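PDB 2H8O: geranyltranstransferase from Agrobacterium tumefaciens, which probably catalyses the condensation of geranyl diphosphate with isopentenyl diphosphate to give farnesyl diphosphate, as a farnesyl diphosphate synthase. Local coordinates for residues K49-L54 with L108-A112; R42-N46 with F91-E95; C116-Y120 with L158-F163; L57-E61 with L74-R78. All blocks are in the same frame, centred on the assembly; numbering follows the deposited sequence.

The four contacts follow one another across the all-helical body of the subunit, with interactions 2 and 4 farthest apart, their centres about 23 Å from each other. Helix 34-57 lies across its neighbours: 42-46 meets helix 88-99 in interaction 2, 49-54 meets helix 104-125 in interaction 1, and the residues just after its end (58-60) meet helix 71-82 in interaction 4. Interactions 1 and 2 have centres about 10 Å apart and touch through Thr50 and Ile94. Interaction 3 comes later in the chain, packing helix 104-125 against 148-167; Leu161 joins it to Leu58 of interaction 4. The N-terminal helix is thereby tied to the helices that lead to the subunit interface.

Interaction 1 (K49-L54 with L108-A112); sequences KTEALL and LHVGA
Residues 49-54 and 108-112 belong to two helices that cross at -77°, with segment axes 9.3 Å apart at closest approach and Thr50 facing Ala112. The small Ala112 suits this crossing, since its methyl leaves place for leucine branches. Leu53 carries most of the contact. With its CG opposite the backbone N (chi1 179°), it sends CD2 across the gap to Leu108 CG at 3.8 Å. The same methyl lies over the His109 ring, 3.8 Å from its centroid and 14° off the normal, a CH-pi contact in which the two side chains cross almost perpendicularly. His109 ND1 is hydrogen-bonded to Glu105 O of its own helix, which probably helps hold the ring there. Leu54 reaches the Ala112 methyl from another side, its CD2 3.9 Å from Ala112 CB. Leu108 runs past Thr50 in the reverse sense, its CD1 against Thr50 OG1, and a water donates to both Thr50 OG1 (2.8 Å) and Leu108 O (2.9 Å). Thr50 OG1 in turn bonds to Asn46 O, one turn back. The contact is therefore mainly apolar, and its one polar link runs through a water that serves a buried hydroxyl and a helical carbonyl.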
loop_
_atom_site.group_PDB
_atom_site.type_symbol
_atom_site.label_atom_id
_atom_site.label_comp_id
_atom_site.label_asym_id
_atom_site.label_seq_id
_atom_site.Cartn_x
_atom_site.Cartn_y
_atom_site.Cartn_z
ATOM N N LYS A 49 2.742 9.444 22.263
ATOM C CA LYS A 49 1.451 9.777 21.654
ATOM C C LYS A 49 1.165 8.935 20.421
ATOM O O LYS A 49 0.053 8.465 20.230
ATOM C CB LYS A 49 1.423 11.250 21.257
ATOM C CG LYS A 49 1.349 12.200 22.422
ATOM C CD LYS A 49 1.210 13.641 21.956
ATOM C CE LYS A 49 1.119 14.624 23.120
ATOM N NZ LYS A 49 1.345 16.038 22.661
ATOM N N THR A 50 2.180 8.780 19.577
ATOM C CA THR A 50 2.029 8.042 18.319
ATOM C C THR A 50 1.793 6.563 18.637
ATOM O O THR A 50 0.906 5.935 18.077
ATOM C CB THR A 50 3.251 8.219 17.393
ATOM O OG1 THR A 50 3.449 9.617 17.109
ATOM C CG2 THR A 50 3.037 7.491 16.073
ATOM N N GLU A 51 2.578 6.025 19.564
ATOM C CA GLU A 51 2.375 4.647 20.002
ATOM C C GLU A 51 0.982 4.385 20.571
ATOM O O GLU A 51 0.417 3.309 20.356
ATOM C CB GLU A 51 3.486 4.228 20.956
ATOM C CG GLU A 51 4.810 4.066 20.250
ATOM C CD GLU A 51 6.036 4.124 21.165
ATOM O OE1 GLU A 51 5.885 4.190 22.426
ATOM O OE2 GLU A 51 7.161 4.118 20.605
ATOM N N ALA A 52 0.435 5.316 21.351
ATOM C CA ALA A 52 -0.903 5.147 21.896
ATOM C C ALA A 52 -1.943 5.046 20.766
ATOM O O ALA A 52 -2.774 4.123 20.747
ATOM C CB ALA A 52 -1.242 6.290 22.869
ATOM N N LEU A 53 -1.831 5.934 19.775
ATOM C CA LEU A 53 -2.770 5.873 18.644
ATOM C C LEU A 53 -2.557 4.584 17.844
ATOM O O LEU A 53 -3.517 3.902 17.480
ATOM C CB LEU A 53 -2.641 7.103 17.764
ATOM C CG LEU A 53 -3.565 7.120 16.545
ATOM C CD1 LEU A 53 -5.048 7.078 16.913
ATOM C CD2 LEU A 53 -3.300 8.367 15.724
ATOM N N LEU A 54 -1.300 4.233 17.584
ATOM C CA LEU A 54 -0.993 2.954 16.907
ATOM C C LEU A 54 -1.623 1.744 17.615
ATOM O O LEU A 54 -2.189 0.863 16.975
ATOM C CB LEU A 54 0.513 2.784 16.779
ATOM C CG LEU A 54 1.141 3.671 15.707
ATOM C CD1 LEU A 54 2.658 3.738 15.911
ATOM C CD2 LEU A 54 0.778 3.174 14.291
ATOM N N LEU A 108 -1.135 13.767 14.230
ATOM C CA LEU A 108 -0.947 12.498 14.923
ATOM C C LEU A 108 -1.358 11.305 14.041
ATOM O O LEU A 108 -0.646 10.298 13.976
ATOM C CB LEU A 108 -1.729 12.499 16.232
ATOM C CG LEU A 108 -1.468 11.329 17.162
ATOM C CD1 LEU A 108 -0.040 11.359 17.692
ATOM C CD2 LEU A 108 -2.479 11.328 18.302
ATOM N N HIS A 109 -2.496 11.426 13.355
ATOM C CA HIS A 109 -2.976 10.344 12.480
ATOM C C HIS A 109 -2.022 10.128 11.323
ATOM O O HIS A 109 -1.666 8.990 11.014
ATOM C CB HIS A 109 -4.392 10.651 11.984
ATOM C CG HIS A 109 -5.436 10.246 12.966
ATOM N ND1 HIS A 109 -5.566 10.853 14.197
ATOM C CD2 HIS A 109 -6.322 9.229 12.954
ATOM C CE1 HIS A 109 -6.510 10.241 14.891
ATOM N NE2 HIS A 109 -6.988 9.253 14.159
ATOM N N VAL A 110 -1.604 11.220 10.673
ATOM C CA VAL A 110 -0.656 11.081 9.540
ATOM C C VAL A 110 0.702 10.546 10.000
ATOM O O VAL A 110 1.292 9.707 9.323
ATOM C CB VAL A 110 -0.521 12.393 8.766
ATOM C CG1 VAL A 110 0.527 12.278 7.672
ATOM C CG2 VAL A 110 -1.886 12.763 8.203
ATOM N N GLY A 111 1.178 10.986 11.168
ATOM C CA GLY A 111 2.404 10.432 11.747
ATOM C C GLY A 111 2.281 8.935 11.984
ATOM O O GLY A 111 3.198 8.171 11.683
ATOM N N ALA A 112 1.144 8.499 12.527
ATOM C CA ALA A 112 0.919 7.067 12.759
ATOM C C ALA A 112 0.943 6.277 11.450
ATOM O O ALA A 112 1.510 5.204 11.377
ATOM C CB ALA A 112 -0.394 6.819 13.518
HETATM O O HOH W 1 2.106 10.547 14.846
#

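Interaction 2 (R42-N46 with F91-E95); sequences RLREN and FLVIE
A salt-bridge network of Arg42, Glu45 and Glu95 joins helix 34-57 to helix 88-99 where their short segments run nearly perpendicular. Arg42 NH1 donates to Glu95 OE2 at 2.8 Å along an almost straight N-H line (166°). The acceptor lies in the guanidinium plane, but the donor reaches the carboxylate oxygen on its syn side and well out of the carboxylate plane. Bends at chi2 and chi3 fold the arginine chain so that NE can also bond Glu45 OE1 at 3.0 Å, one turn along its own helix. Glu95 OE2 has a second donor: Asn46 ND2, 3.0 Å away, uses the anti lone pair, with amide and carboxylate nearly coplanar. A planar amide suits this place because it offers a neutral N-H to an oxygen already engaged by a charge. Glu95 OE1 accepts from a water that Arg42 NH1 also reaches, so both carboxylate oxygens are served and the rotation of the group is probably fixed.

Phe91 offers carbon to its neighbours. Glu95 CG sits over one face of its ring, toward the rim, with Arg42 CB at the edge. Arg42 CG comes obliquely within 3.6 Å of Phe91 CE1. Leu43 CD1 lies 3.8 Å from Phe91 CB. Separately, the Ile94 CG2 methyl lies against the Asn46 amide, 3.6 Å from Asn46 ND2. Phe39 meets the Phe91 ring edge-to-face, and Ile322 of helix 321-331 touches Arg42, Phe91 and Glu95. Both helices belong to the all-alpha isoprenoid synthase fold of the polyprenyl synthetases.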
loop_
_atom_site.group_PDB
_atom_site.type_symbol
_atom_site.label_atom_id
_atom_site.label_comp_id
_atom_site.label_asym_id
_atom_site.label_seq_id
_atom_site.Cartn_x
_atom_site.Cartn_y
_atom_site.Cartn_z
ATOM N N ARG A 42 10.784 15.952 23.613
ATOM C CA ARG A 42 9.675 15.987 22.667
ATOM C C ARG A 42 9.639 14.730 21.806
ATOM O O ARG A 42 8.565 14.255 21.462
ATOM C CB ARG A 42 9.720 17.240 21.796
ATOM C CG ARG A 42 8.540 17.361 20.826
ATOM C CD ARG A 42 7.185 17.386 21.513
ATOM N NE ARG A 42 7.155 18.502 22.444
ATOM C CZ ARG A 42 6.933 19.768 22.100
ATOM N NH1 ARG A 42 6.666 20.101 20.851
ATOM N NH2 ARG A 42 6.960 20.710 23.027
ATOM N N LEU A 43 10.809 14.203 21.436
ATOM C CA LEU A 43 10.864 12.938 20.669
ATOM C C LEU A 43 10.155 11.821 21.444
ATOM O O LEU A 43 9.350 11.074 20.885
ATOM C CB LEU A 43 12.315 12.536 20.358
ATOM C CG LEU A 43 12.462 11.266 19.497
ATOM C CD1 LEU A 43 11.847 11.434 18.102
ATOM C CD2 LEU A 43 13.924 10.874 19.396
ATOM N N ARG A 44 10.480 11.710 22.723
ATOM C CA ARG A 44 9.849 10.704 23.597
ATOM C C ARG A 44 8.355 10.951 23.775
ATOM O O ARG A 44 7.568 9.995 23.781
ATOM C CB ARG A 44 10.542 10.623 24.955
ATOM C CG ARG A 44 11.961 10.058 24.922
ATOM C CD ARG A 44 12.529 9.775 26.308
ATOM N NE ARG A 44 12.245 10.824 27.295
ATOM C CZ ARG A 44 13.067 11.818 27.639
ATOM N NH1 ARG A 44 14.273 11.972 27.093
ATOM N NH2 ARG A 44 12.655 12.688 28.544
ATOM N N GLU A 45 7.958 12.214 23.922
ATOM C CA GLU A 45 6.539 12.584 24.059
ATOM C C GLU A 45 5.752 12.225 22.822
ATOM O O GLU A 45 4.663 11.637 22.907
ATOM C CB GLU A 45 6.360 14.092 24.298
ATOM C CG GLU A 45 6.757 14.573 25.630
ATOM C CD GLU A 45 6.930 16.112 25.715
ATOM O OE1 GLU A 45 6.504 16.862 24.810
ATOM O OE2 GLU A 45 7.501 16.559 26.716
ATOM N N ASN A 46 6.285 12.615 21.670
ATOM C CA ASN A 46 5.619 12.333 20.418
ATOM C C ASN A 46 5.622 10.845 20.140
ATOM O O ASN A 46 4.688 10.337 19.549
ATOM C CB ASN A 46 6.215 13.158 19.249
ATOM C CG ASN A 46 5.833 14.623 19.349
ATOM O OD1 ASN A 46 4.918 14.990 20.113
ATOM N ND2 ASN A 46 6.531 15.481 18.589
ATOM N N PHE A 91 7.503 12.166 14.677
ATOM C CA PHE A 91 7.941 13.384 15.331
ATOM C C PHE A 91 7.951 14.533 14.328
ATOM O O PHE A 91 7.448 15.639 14.598
ATOM C CB PHE A 91 9.332 13.203 15.941
ATOM C CG PHE A 91 9.969 14.478 16.361
ATOM C CD1 PHE A 91 9.858 14.943 17.661
ATOM C CD2 PHE A 91 10.681 15.243 15.445
ATOM C CE1 PHE A 91 10.466 16.148 18.023
ATOM C CE2 PHE A 91 11.270 16.438 15.824
ATOM C CZ PHE A 91 11.165 16.874 17.092
ATOM N N LEU A 92 8.532 14.268 13.154
ATOM C CA LEU A 92 8.682 15.306 12.141
ATOM C C LEU A 92 7.323 15.759 11.592
ATOM O O LEU A 92 7.094 16.964 11.371
ATOM C CB LEU A 92 9.615 14.840 11.014
ATOM C CG LEU A 92 11.092 14.672 11.417
ATOM C CD1 LEU A 92 11.855 13.876 10.353
ATOM C CD2 LEU A 92 11.753 16.025 11.669
ATOM N N VAL A 93 6.405 14.820 11.390
ATOM C CA VAL A 93 5.046 15.170 10.966
ATOM C C VAL A 93 4.352 16.073 12.011
ATOM O O VAL A 93 3.854 17.185 11.707
ATOM C CB VAL A 93 4.193 13.934 10.689
ATOM C CG1 VAL A 93 2.767 14.369 10.324
ATOM C CG2 VAL A 93 4.817 13.075 9.569
ATOM N N ILE A 94 4.341 15.598 13.246
ATOM C CA ILE A 94 3.710 16.316 14.350
ATOM C C ILE A 94 4.289 17.725 14.474
ATOM O O ILE A 94 3.556 18.706 14.642
ATOM C CB ILE A 94 3.903 15.524 15.669
ATOM C CG1 ILE A 94 3.062 14.229 15.639
ATOM C CG2 ILE A 94 3.526 16.391 16.888
ATOM C CD1 ILE A 94 3.465 13.200 16.656
ATOM N N GLU A 95 5.613 17.830 14.420
ATOM C CA GLU A 95 6.262 19.130 14.655
ATOM C C GLU A 95 6.182 20.073 13.443
ATOM O O GLU A 95 6.128 21.285 13.603
ATOM C CB GLU A 95 7.682 18.945 15.187
ATOM C CG GLU A 95 7.704 18.271 16.590
ATOM C CD GLU A 95 6.910 19.065 17.665
ATOM O OE1 GLU A 95 6.864 20.320 17.596
ATOM O OE2 GLU A 95 6.354 18.447 18.619
HETATM O O HOH W 2 5.660 22.212 19.274
#

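Interaction 3 (C116-Y120 with L158-F163); sequences CLHCY and LLTLAF
Cys116-Tyr120 and Leu158-Phe163 pack as antiparallel neighbours in the all-alpha isoprenoid synthase fold, their segment axes at 166° and only 7.9 Å apart. Small residues probably help the helices come so close: Ala162 CB meets Leu117 CB at 4.1 Å, and the compact thiol of Cys116 rests its SG 4.1 Å from Leu158 CD2, with Leu161 CD2 also near.

Aliphatic contacts form the next group. Leu117 and Leu159 lie alongside each other with their tips on the same side, and their CD1 methyls come to 3.6 Å. Leu158 CB packs on Tyr120 CB at 3.7 Å, while its CD2 branch turns toward Cys116; Met77 and Val81 of helix 71-82 flank the same leucine.

Aromatic groups complete the contact and carry it to the dimer interface. Phe163 stacks on Phe163 of the second subunit, and Tyr120 packs on Asp156 of that subunit, while His124 meets the tyrosine ring edge-to-face. Helix 104-125 ends where the first aspartate-rich motif begins, which in this family binds diphosphate through magnesium. Tyr120 has an unusual chi1 of 115°, away from the staggered positions, and its ring runs side by side with Leu159. Leu159 CB makes a CH-pi contact over one ring face, 3.8 Å from the Tyr120 centroid and 16° off the normal, and further along Leu159 CD2 touches Tyr120 CZ at 3.6 Å.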
loop_
_atom_site.group_PDB
_atom_site.type_symbol
_atom_site.label_atom_id
_atom_site.label_comp_id
_atom_site.label_asym_id
_atom_site.label_seq_id
_atom_site.Cartn_x
_atom_site.Cartn_y
_atom_site.Cartn_z
ATOM N N CYS A 116 3.520 3.321 10.386
ATOM C CA CYS A 116 3.126 1.995 9.918
ATOM C C CYS A 116 3.912 1.650 8.659
ATOM O O CYS A 116 4.402 0.550 8.504
ATOM C CB CYS A 116 1.641 1.915 9.593
ATOM S SG CYS A 116 0.603 1.766 11.043
ATOM N N LEU A 117 4.028 2.621 7.745
ATOM C CA LEU A 117 4.751 2.372 6.493
ATOM C C LEU A 117 6.248 2.141 6.787
ATOM O O LEU A 117 6.856 1.198 6.270
ATOM C CB LEU A 117 4.491 3.515 5.505
ATOM C CG LEU A 117 4.832 3.177 4.038
ATOM C CD1 LEU A 117 3.942 3.928 3.038
ATOM C CD2 LEU A 117 6.301 3.374 3.789
ATOM N N HIS A 118 6.848 3.024 7.579
ATOM C CA HIS A 118 8.230 2.794 7.980
ATOM C C HIS A 118 8.426 1.372 8.542
ATOM O O HIS A 118 9.346 0.655 8.166
ATOM C CB HIS A 118 8.669 3.858 9.006
ATOM C CG HIS A 118 9.983 3.562 9.650
ATOM N ND1 HIS A 118 11.167 3.486 8.938
ATOM C CD2 HIS A 118 10.298 3.322 10.945
ATOM C CE1 HIS A 118 12.152 3.210 9.777
ATOM N NE2 HIS A 118 11.650 3.100 11.000
ATOM N N CYS A 119 7.555 0.960 9.448
ATOM C CA CYS A 119 7.695 -0.333 10.081
ATOM C C CYS A 119 7.493 -1.485 9.099
ATOM O O CYS A 119 8.163 -2.508 9.212
ATOM C CB CYS A 119 6.770 -0.466 11.276
ATOM S SG CYS A 119 7.227 0.639 12.649
ATOM N N TYR A 120 6.601 -1.328 8.121
ATOM C CA TYR A 120 6.421 -2.379 7.119
ATOM C C TYR A 120 7.738 -2.586 6.396
ATOM O O TYR A 120 8.124 -3.721 6.082
ATOM C CB TYR A 120 5.290 -2.048 6.115
ATOM C CG TYR A 120 5.745 -1.837 4.660
ATOM C CD1 TYR A 120 6.109 -2.906 3.855
ATOM C CD2 TYR A 120 5.745 -0.566 4.099
ATOM C CE1 TYR A 120 6.521 -2.727 2.548
ATOM C CE2 TYR A 120 6.152 -0.368 2.800
ATOM C CZ TYR A 120 6.526 -1.447 2.015
ATOM O OH TYR A 120 6.938 -1.297 0.689
ATOM N N LEU A 158 0.563 -3.650 6.944
ATOM C CA LEU A 158 0.978 -2.344 7.497
ATOM C C LEU A 158 1.077 -1.279 6.405
ATOM O O LEU A 158 0.693 -0.134 6.623
ATOM C CB LEU A 158 2.306 -2.476 8.234
ATOM C CG LEU A 158 2.231 -3.108 9.621
ATOM C CD1 LEU A 158 3.697 -3.439 10.076
ATOM C CD2 LEU A 158 1.542 -2.215 10.636
ATOM N N LEU A 159 1.598 -1.660 5.227
ATOM C CA LEU A 159 1.627 -0.730 4.083
ATOM C C LEU A 159 0.190 -0.312 3.691
ATOM O O LEU A 159 -0.094 0.862 3.480
ATOM C CB LEU A 159 2.366 -1.369 2.916
ATOM C CG LEU A 159 2.309 -0.657 1.580
ATOM C CD1 LEU A 159 2.718 0.809 1.703
ATOM C CD2 LEU A 159 3.210 -1.365 0.568
ATOM N N THR A 160 -0.707 -1.295 3.612
ATOM C CA THR A 160 -2.102 -1.061 3.259
ATOM C C THR A 160 -2.760 -0.142 4.308
ATOM O O THR A 160 -3.473 0.795 3.981
ATOM C CB THR A 160 -2.874 -2.381 3.132
ATOM O OG1 THR A 160 -2.181 -3.252 2.215
ATOM C CG2 THR A 160 -4.293 -2.132 2.611
ATOM N N LEU A 161 -2.528 -0.461 5.577
ATOM C CA LEU A 161 -3.127 0.302 6.691
ATOM C C LEU A 161 -2.697 1.770 6.701
ATOM O O LEU A 161 -3.486 2.661 7.089
ATOM C CB LEU A 161 -2.773 -0.359 8.039
ATOM C CG LEU A 161 -3.674 0.079 9.203
ATOM C CD1 LEU A 161 -5.074 -0.483 9.008
ATOM C CD2 LEU A 161 -3.061 -0.384 10.494
ATOM N N ALA A 162 -1.455 2.052 6.298
ATOM C CA ALA A 162 -0.972 3.437 6.221
ATOM C C ALA A 162 -1.939 4.297 5.409
ATOM O O ALA A 162 -2.284 5.418 5.788
ATOM C CB ALA A 162 0.434 3.488 5.644
ATOM N N PHE A 163 -2.392 3.769 4.274
ATOM C CA PHE A 163 -3.308 4.507 3.408
ATOM C C PHE A 163 -4.712 4.640 3.987
ATOM O O PHE A 163 -5.312 5.713 3.913
ATOM C CB PHE A 163 -3.276 3.940 1.995
ATOM C CG PHE A 163 -1.968 4.192 1.322
ATOM C CD1 PHE A 163 -1.682 5.453 0.857
ATOM C CD2 PHE A 163 -0.984 3.210 1.247
ATOM C CE1 PHE A 163 -0.462 5.720 0.238
ATOM C CE2 PHE A 163 0.222 3.476 0.652
ATOM C CZ PHE A 163 0.489 4.722 0.157
#

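Interaction 4 (L57-E61 with L74-R78); sequences LLSGE and LEAMR
Leu58, the first residue to leave helical geometry after helix 34-57, lies opposite Arg78 of helix 71-82 with their CA atoms 6.8 Å apart, and the chain from Leu58 to Gly60 then passes along that helix as a loop. Arg78 does the polar work. Its side chain is stretched out (chi2 173°, chi3 -174°) and runs past Leu58 in the opposite sense, which brings the guanidinium edge to the carbonyl of Leu58. Arg78 NH1 donates to Leu58 O at 2.8 Å, lying in the carbonyl plane though the bond is bent (142° at the hydrogen). Arg78 NE adds a weak bond to Leu58 O at 3.1 Å, so one oxygen is held by two N-H groups of one side chain. An arginine suits this place because its long chain packs as well as donates: Arg78 CG lies 4.0 Å from Leu58 CB.

Leucines fill the space around that grip. Leu74 sets its CG over one face of the Arg78 guanidinium, toward the rim, and splays its methyls, CD1 near Leu58 O and CD2 against Gly60 CA at 3.5 Å. Away from the guanidinium, Leu58 CD2 meets Met77 CE at 3.9 Å; the flexible thioether also packs on Ile191 of the second subunit, and Leu161 borders Leu58. Nearby, Arg69 NH1 bonds to the carbonyls of Leu57 and Ser59. Two arginines thus bind carbonyls at and just beyond the C-terminal end of the helix, an arrangement probably favoured by the negative end of the helix dipole.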
loop_
_atom_site.group_PDB
_atom_site.type_symbol
_atom_site.label_atom_id
_atom_site.label_comp_id
_atom_site.label_asym_id
_atom_site.label_seq_id
_atom_site.Cartn_x
_atom_site.Cartn_y
_atom_site.Cartn_z
ATOM N N LEU A 57 -5.187 1.813 16.738
ATOM C CA LEU A 57 -5.416 1.459 15.326
ATOM C C LEU A 57 -5.158 -0.020 15.028
ATOM O O LEU A 57 -5.657 -0.544 14.021
ATOM C CB LEU A 57 -4.556 2.336 14.415
ATOM C CG LEU A 57 -4.866 3.833 14.403
ATOM C CD1 LEU A 57 -3.751 4.635 13.751
ATOM C CD2 LEU A 57 -6.176 4.078 13.665
ATOM N N LEU A 58 -4.367 -0.673 15.888
ATOM C CA LEU A 58 -4.052 -2.104 15.757
ATOM C C LEU A 58 -4.869 -2.962 16.734
ATOM O O LEU A 58 -4.557 -4.121 16.958
ATOM C CB LEU A 58 -2.541 -2.337 15.915
ATOM C CG LEU A 58 -1.686 -1.682 14.819
ATOM C CD1 LEU A 58 -0.199 -1.779 15.177
ATOM C CD2 LEU A 58 -1.957 -2.348 13.465
ATOM N N SER A 59 -5.964 -2.424 17.256
ATOM C CA SER A 59 -6.806 -3.225 18.137
ATOM C C SER A 59 -7.498 -4.330 17.341
ATOM O O SER A 59 -7.548 -4.293 16.110
ATOM C CB SER A 59 -7.823 -2.355 18.866
ATOM O OG SER A 59 -8.791 -1.883 17.960
ATOM N N GLY A 60 -8.030 -5.308 18.062
ATOM C CA GLY A 60 -8.558 -6.503 17.443
ATOM C C GLY A 60 -9.947 -6.383 16.854
ATOM O O GLY A 60 -10.400 -7.284 16.158
ATOM N N GLU A 61 -10.647 -5.301 17.151
ATOM C CA GLU A 61 -12.024 -5.065 16.686
ATOM C C GLU A 61 -12.027 -4.751 15.200
ATOM O O GLU A 61 -11.258 -3.882 14.769
ATOM C CB GLU A 61 -12.649 -3.876 17.446
ATOM C CG GLU A 61 -11.610 -2.865 17.981
ATOM C CD GLU A 61 -12.148 -1.477 18.261
ATOM O OE1 GLU A 61 -13.367 -1.328 18.504
ATOM O OE2 GLU A 61 -11.325 -0.528 18.254
ATOM N N LEU A 74 -2.405 -9.932 13.137
ATOM C CA LEU A 74 -2.443 -8.687 13.895
ATOM C C LEU A 74 -1.317 -8.628 14.932
ATOM O O LEU A 74 -0.666 -7.622 15.080
ATOM C CB LEU A 74 -3.834 -8.515 14.519
ATOM C CG LEU A 74 -4.229 -7.178 15.117
ATOM C CD1 LEU A 74 -4.082 -6.081 14.095
ATOM C CD2 LEU A 74 -5.665 -7.243 15.673
ATOM N N GLU A 75 -1.056 -9.727 15.635
ATOM C CA GLU A 75 0.082 -9.776 16.571
ATOM C C GLU A 75 1.422 -9.510 15.861
ATOM O O GLU A 75 2.293 -8.840 16.405
ATOM C CB GLU A 75 0.108 -11.135 17.284
ATOM C CG GLU A 75 -0.985 -11.297 18.322
ATOM C CD GLU A 75 -1.009 -12.676 18.953
ATOM O OE1 GLU A 75 -0.110 -13.503 18.665
ATOM O OE2 GLU A 75 -1.948 -12.952 19.756
ATOM N N ALA A 76 1.575 -10.053 14.656
ATOM C CA ALA A 76 2.793 -9.863 13.866
ATOM C C ALA A 76 2.969 -8.402 13.475
ATOM O O ALA A 76 4.086 -7.862 13.529
ATOM C CB ALA A 76 2.782 -10.777 12.624
ATOM N N MET A 77 1.860 -7.763 13.077
ATOM C CA MET A 77 1.854 -6.331 12.772
ATOM C C MET A 77 2.277 -5.529 14.006
ATOM O O MET A 77 3.109 -4.640 13.904
ATOM C CB MET A 77 0.481 -5.851 12.269
ATOM C CG MET A 77 0.005 -6.502 10.952
ATOM S SD MET A 77 -1.780 -6.217 10.533
ATOM C CE MET A 77 -1.734 -4.437 10.170
ATOM N N ARG A 78 1.677 -5.813 15.161
ATOM C CA ARG A 78 2.051 -5.133 16.392
ATOM C C ARG A 78 3.531 -5.322 16.724
ATOM O O ARG A 78 4.205 -4.376 17.168
ATOM C CB ARG A 78 1.208 -5.621 17.553
ATOM C CG ARG A 78 -0.263 -5.258 17.502
ATOM C CD ARG A 78 -1.003 -5.953 18.631
ATOM N NE ARG A 78 -2.444 -5.738 18.536
ATOM C CZ ARG A 78 -3.374 -6.629 18.860
ATOM N NH1 ARG A 78 -4.655 -6.309 18.735
ATOM N NH2 ARG A 78 -3.042 -7.838 19.332
#